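Local structure of malate oxidoreductase (Thermotoga maritima, 1VL6) at residues L183-K188 / A310-T315; V208-D213 / N347-A352. The protein probably catalyses the NAD-dependent oxidative decarboxylation of malate to pyruvate and carbon dioxide. One frame throughout, in Å; residues are numbered along the deposited sequence.

Interaction 1: residues L183-K188 / A310-T315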
loop_
_atom_site.group_PDB
_atom_site.type_symbol
_atom_site.label_atom_id
_atom_site.label_comp_id
_atom_site.label_asym_id
_atom_site.label_seq_id
_atom_site.Cartn_x
_atom_site.Cartn_y
_atom_site.Cartn_z
ATOM N N LEU A 183 3.919 41.349 11.544
ATOM C CA LEU A 183 3.340 42.660 11.788
ATOM C C LEU A 183 2.870 42.811 13.240
ATOM O O LEU A 183 3.119 43.817 13.863
ATOM C CB LEU A 183 2.173 42.914 10.810
ATOM C CG LEU A 183 1.526 44.285 10.919
ATOM C CD1 LEU A 183 2.554 45.342 10.434
ATOM C CD2 LEU A 183 0.210 44.406 10.170
ATOM N N LYS A 184 2.209 41.793 13.750
ATOM C CA LYS A 184 1.792 41.766 15.112
ATOM C C LYS A 184 2.975 41.967 16.032
ATOM O O LYS A 184 2.903 42.786 16.931
ATOM C CB LYS A 184 1.069 40.450 15.410
ATOM C CG LYS A 184 0.622 40.269 16.829
ATOM C CD LYS A 184 0.015 38.832 17.020
ATOM C CE LYS A 184 -0.149 38.462 18.547
ATOM N NZ LYS A 184 -0.517 37.000 18.799
ATOM N N LEU A 185 4.047 41.214 15.828
ATOM C CA LEU A 185 5.236 41.293 16.675
ATOM C C LEU A 185 5.898 42.656 16.626
ATOM O O LEU A 185 6.410 43.137 17.595
ATOM C CB LEU A 185 6.260 40.240 16.260
ATOM C CG LEU A 185 5.746 38.843 16.586
ATOM C CD1 LEU A 185 6.575 37.756 15.970
ATOM C CD2 LEU A 185 5.679 38.683 18.085
ATOM N N THR A 186 5.860 43.247 15.467
ATOM C CA THR A 186 6.265 44.601 15.192
ATOM C C THR A 186 5.466 45.703 15.895
ATOM O O THR A 186 5.944 46.837 16.097
ATOM C CB THR A 186 6.071 44.701 13.665
ATOM O OG1 THR A 186 7.343 44.550 12.991
ATOM C CG2 THR A 186 5.546 45.944 13.279
ATOM N N GLU A 187 4.219 45.398 16.198
ATOM C CA GLU A 187 3.303 46.326 16.859
ATOM C C GLU A 187 2.916 47.543 16.023
ATOM O O GLU A 187 2.412 48.512 16.561
ATOM C CB GLU A 187 3.831 46.765 18.230
ATOM C CG GLU A 187 3.660 45.691 19.283
ATOM C CD GLU A 187 4.207 46.051 20.660
ATOM O OE1 GLU A 187 5.372 46.537 20.785
ATOM O OE2 GLU A 187 3.462 45.811 21.630
ATOM N N LYS A 188 3.078 47.466 14.718
ATOM C CA LYS A 188 2.727 48.535 13.804
ATOM C C LYS A 188 1.330 48.282 13.180
ATOM O O LYS A 188 0.821 47.153 13.203
ATOM C CB LYS A 188 3.761 48.591 12.683
ATOM C CG LYS A 188 5.124 49.033 13.111
ATOM C CD LYS A 188 6.178 48.831 12.058
ATOM C CE LYS A 188 7.565 49.384 12.529
ATOM N NZ LYS A 188 8.659 49.022 11.518
ATOM N N ALA A 310 18.305 43.427 11.361
ATOM C CA ALA A 310 16.968 42.924 11.065
ATOM C C ALA A 310 16.272 42.458 12.328
ATOM O O ALA A 310 16.850 41.761 13.129
ATOM C CB ALA A 310 17.030 41.766 10.054
ATOM N N PHE A 311 15.014 42.828 12.508
ATOM C CA PHE A 311 14.231 42.347 13.687
ATOM C C PHE A 311 13.711 40.963 13.455
ATOM O O PHE A 311 13.651 40.201 14.382
ATOM C CB PHE A 311 13.040 43.261 13.923
ATOM C CG PHE A 311 12.070 42.778 14.931
ATOM C CD1 PHE A 311 12.477 42.473 16.215
ATOM C CD2 PHE A 311 10.706 42.718 14.619
ATOM C CE1 PHE A 311 11.554 42.048 17.170
ATOM C CE2 PHE A 311 9.787 42.339 15.550
ATOM C CZ PHE A 311 10.211 41.996 16.841
ATOM N N ILE A 312 13.292 40.647 12.225
ATOM C CA ILE A 312 12.792 39.285 11.862
ATOM C C ILE A 312 13.255 38.940 10.449
ATOM O O ILE A 312 13.167 39.779 9.510
ATOM C CB ILE A 312 11.266 39.221 11.876
ATOM C CG1 ILE A 312 10.738 39.232 13.296
ATOM C CG2 ILE A 312 10.763 37.960 11.155
ATOM C CD1 ILE A 312 9.234 39.560 13.388
ATOM N N VAL A 313 13.717 37.708 10.295
ATOM C CA VAL A 313 14.215 37.283 9.012
ATOM C C VAL A 313 13.538 35.959 8.660
ATOM O O VAL A 313 13.404 35.038 9.501
ATOM C CB VAL A 313 15.747 37.116 9.070
ATOM C CG1 VAL A 313 16.279 36.602 7.762
ATOM C CG2 VAL A 313 16.387 38.402 9.416
ATOM N N ALA A 314 13.097 35.868 7.421
ATOM C CA ALA A 314 12.475 34.658 6.948
ATOM C C ALA A 314 13.024 34.319 5.585
ATOM O O ALA A 314 13.386 35.207 4.830
ATOM C CB ALA A 314 10.941 34.838 6.877
ATOM N N THR A 315 13.082 33.023 5.272
ATOM C CA THR A 315 13.473 32.593 3.918
ATOM C C THR A 315 12.668 31.422 3.462
ATOM O O THR A 315 11.786 30.935 4.164
ATOM C CB THR A 315 14.930 32.190 3.790
ATOM O OG1 THR A 315 15.048 30.804 4.125
ATOM C CG2 THR A 315 15.797 32.951 4.721
#
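Phe311 reaches from the loop residue position just before strand 312-315 to the C-terminal turn of helix 166-186 and sets the far rim of its ring against Leu185 and Thr186. CG stands anti to the backbone N (chi1 171°), which carries the ring out toward the helix. There CE2 comes within 4.0 Å of Thr186 N, which lies at the ring's edge, near its plane. The carbonyl of Leu185 approaches obliquely, its O 4.0 Å from CE2 of Phe311, and the CB of Leu185 touches that same CE2 at 4.2 Å. The Thr186 side chain runs at a slant to that of Phe311, its OG1 4.2 Å from Phe311 CD2.

Ile312 makes the second bridge. Its side chain and that of Leu185 cross at about a right angle, and they meet through their terminal methyls, Leu185 CD1 lying 4.1 Å from Ile312 CD1. Next along the chain from Phe311, the isoleucine also backs the aromatic group: Ile312 CG1 sits 3.7 Å above the plane of the Phe311 ring, offset toward the rim. Val289 of the adjacent strand touches both Thr186 and Ile312, so the helix end packs on two strands of the sheet.

Were Phe311 cut back to an alanine, the last helical turn would probably lose its aromatic neighbour, leaving a gap beside Thr186 and Leu185 held from this segment by Ile312 alone.

The place is the edge of the six-stranded sheet in the NAD-binding domain, where 312-315 is the outermost strand on one side. Glu187 follows with positive phi and ends the helix. No hydrogen bond or salt bridge spans the two segments; van der Waals contact joins them, partly between hydrocarbon groups and partly of the ring rim with backbone and hydroxyl atoms, so its hold depends on fit rather than on directed bonds.

Interaction 2: residues V208-D213 / N347-A352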
loop_
_atom_site.group_PDB
_atom_site.type_symbol
_atom_site.label_atom_id
_atom_site.label_comp_id
_atom_site.label_asym_id
_atom_site.label_seq_id
_atom_site.Cartn_x
_atom_site.Cartn_y
_atom_site.Cartn_z
ATOM N N VAL A 208 1.518 40.964 -3.857
ATOM C CA VAL A 208 1.083 42.359 -3.860
ATOM C C VAL A 208 -0.423 42.441 -3.667
ATOM O O VAL A 208 -0.911 43.187 -2.832
ATOM C CB VAL A 208 1.469 43.030 -5.172
ATOM C CG1 VAL A 208 0.816 44.440 -5.298
ATOM C CG2 VAL A 208 2.975 43.095 -5.287
ATOM N N LYS A 209 -1.164 41.679 -4.448
ATOM C CA LYS A 209 -2.621 41.730 -4.375
ATOM C C LYS A 209 -3.192 41.254 -3.019
ATOM O O LYS A 209 -4.157 41.808 -2.537
ATOM C CB LYS A 209 -3.236 40.912 -5.528
ATOM C CG LYS A 209 -3.213 41.637 -6.847
ATOM C CD LYS A 209 -3.871 40.818 -7.908
ATOM C CE LYS A 209 -4.036 41.584 -9.200
ATOM N NZ LYS A 209 -4.739 40.691 -10.132
ATOM N N PHE A 210 -2.606 40.226 -2.418
ATOM C CA PHE A 210 -3.049 39.789 -1.093
ATOM C C PHE A 210 -2.788 40.847 -0.067
ATOM O O PHE A 210 -3.655 41.075 0.768
ATOM C CB PHE A 210 -2.356 38.498 -0.624
ATOM C CG PHE A 210 -3.051 37.236 -1.033
ATOM C CD1 PHE A 210 -3.110 36.856 -2.359
ATOM C CD2 PHE A 210 -3.644 36.424 -0.095
ATOM C CE1 PHE A 210 -3.749 35.699 -2.737
ATOM C CE2 PHE A 210 -4.256 35.272 -0.471
ATOM C CZ PHE A 210 -4.315 34.908 -1.793
ATOM N N LEU A 211 -1.601 41.464 -0.091
ATOM C CA LEU A 211 -1.310 42.513 0.895
ATOM C C LEU A 211 -2.311 43.653 0.767
ATOM O O LEU A 211 -2.802 44.183 1.776
ATOM C CB LEU A 211 0.116 43.041 0.775
ATOM C CG LEU A 211 1.227 42.025 1.065
ATOM C CD1 LEU A 211 2.591 42.581 0.651
ATOM C CD2 LEU A 211 1.238 41.621 2.508
ATOM N N LEU A 212 -2.643 44.015 -0.467
ATOM C CA LEU A 212 -3.625 45.077 -0.636
ATOM C C LEU A 212 -4.963 44.654 -0.089
ATOM O O LEU A 212 -5.515 45.378 0.658
ATOM C CB LEU A 212 -3.747 45.541 -2.073
ATOM C CG LEU A 212 -2.476 46.193 -2.660
ATOM C CD1 LEU A 212 -2.514 46.224 -4.208
ATOM C CD2 LEU A 212 -2.169 47.584 -2.099
ATOM N N ASP A 213 -5.453 43.481 -0.432
ATOM C CA ASP A 213 -6.678 42.937 0.157
ATOM C C ASP A 213 -6.666 42.960 1.660
ATOM O O ASP A 213 -7.704 43.171 2.264
ATOM C CB ASP A 213 -6.822 41.458 -0.131
ATOM C CG ASP A 213 -7.541 41.175 -1.349
ATOM O OD1 ASP A 213 -7.954 42.139 -2.038
ATOM O OD2 ASP A 213 -7.716 39.974 -1.701
ATOM N N ASN A 347 -12.288 34.334 -0.408
ATOM C CA ASN A 347 -12.632 33.938 0.996
ATOM C C ASN A 347 -11.960 32.640 1.483
ATOM O O ASN A 347 -11.470 32.573 2.624
ATOM C CB ASN A 347 -14.134 33.818 1.186
ATOM C CG ASN A 347 -14.824 35.171 1.387
ATOM O OD1 ASN A 347 -16.050 35.294 1.194
ATOM N ND2 ASN A 347 -14.062 36.171 1.808
HETATM N N MSE A 348 -11.909 31.625 0.609
HETATM C CA MSE A 348 -11.229 30.383 0.943
HETATM C C MSE A 348 -9.741 30.619 1.177
HETATM O O MSE A 348 -9.223 30.140 2.194
HETATM C CB MSE A 348 -11.458 29.327 -0.129
HETATM C CG MSE A 348 -12.841 28.760 -0.050
HETATM SE SE MSE A 348 -13.467 28.029 -1.747
HETATM C CE MSE A 348 -12.277 26.542 -1.850
ATOM N N LEU A 349 -9.079 31.354 0.277
ATOM C CA LEU A 349 -7.662 31.579 0.439
ATOM C C LEU A 349 -7.385 32.442 1.713
ATOM O O LEU A 349 -6.466 32.188 2.449
ATOM C CB LEU A 349 -7.044 32.207 -0.807
ATOM C CG LEU A 349 -7.123 31.344 -2.073
ATOM C CD1 LEU A 349 -6.582 32.065 -3.270
ATOM C CD2 LEU A 349 -6.394 30.023 -1.962
ATOM N N LEU A 350 -8.216 33.416 2.018
ATOM C CA LEU A 350 -7.979 34.186 3.230
ATOM C C LEU A 350 -8.264 33.390 4.502
ATOM O O LEU A 350 -7.629 33.611 5.525
ATOM C CB LEU A 350 -8.798 35.474 3.285
ATOM C CG LEU A 350 -8.494 36.529 2.211
ATOM C CD1 LEU A 350 -9.612 37.501 2.154
ATOM C CD2 LEU A 350 -7.179 37.272 2.398
ATOM N N SER A 351 -9.226 32.476 4.456
ATOM C CA SER A 351 -9.382 31.569 5.573
ATOM C C SER A 351 -8.094 30.789 5.815
ATOM O O SER A 351 -7.660 30.646 6.957
ATOM C CB SER A 351 -10.579 30.655 5.383
ATOM O OG SER A 351 -11.751 31.412 5.546
ATOM N N ALA A 352 -7.471 30.319 4.738
ATOM C CA ALA A 352 -6.224 29.599 4.865
ATOM C C ALA A 352 -5.159 30.498 5.482
ATOM O O ALA A 352 -4.479 30.100 6.439
ATOM C CB ALA A 352 -5.787 29.103 3.530
#
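Phe210 and Leu349 make the closest apolar contact between segments 208-213 and 347-352, on helices 202-214 and 346-358. The leucine meets the ring at its edge: Leu349 CD1 lies in the ring plane, 3.9 Å from Phe210 CZ, and Leu349 CB is 4.0 Å from the same atom. The two side chains cross at about a right angle. CG of Leu349 is anti to its carbonyl carbon (chi1 -63°), and from there its CD1 branch reaches the ring rim. A second leucine joins less closely, Leu350 CD2 standing 4.4 Å from Phe210 CD2 in an oblique approach. One aromatic ring thus serves two successive residues of the partner helix.

Ala172 and Ser176 of helix 166-186 also touch Phe210, while Ile333 of helix 330-340 touches Leu349. The contact therefore belongs to a larger layer of packed helices in the NAD-binding domain.

No polar interaction crosses between the segments; polar groups bond within their own helix or to other parts of the chain. Backbone bonds such as Leu212 N to Val208 O, 3.0 Å, hold the helical turns. Away from the interface Lys209 forms a salt bridge with Glu243.

The direct contact is thus purely hydrocarbon. Its largely buried setting is consistent with adhesion by exclusion of water, and the side chains that meet leave no polar group needing a partner.

Overall arrangement
Of the parts involved, helix 166-186 comes first along the chain, and its end supplies the first half of interaction 1. The chain then runs through strand 194-198 into helix 202-214, where interaction 2 begins. After the remaining strands of the six-stranded sheet it reaches strand 312-315, closing interaction 1 across 121 intervening residues. Helix 346-358 follows and closes interaction 2 across 133. The two loops cross, since their segments alternate. Their centres lie 19 Å apart and they do not touch, yet helix 166-186 takes part in both regions: its end meets the edge strand, while its earlier turns pack against Phe210. Together they tie sheet edge and later helices into one NAD-binding domain.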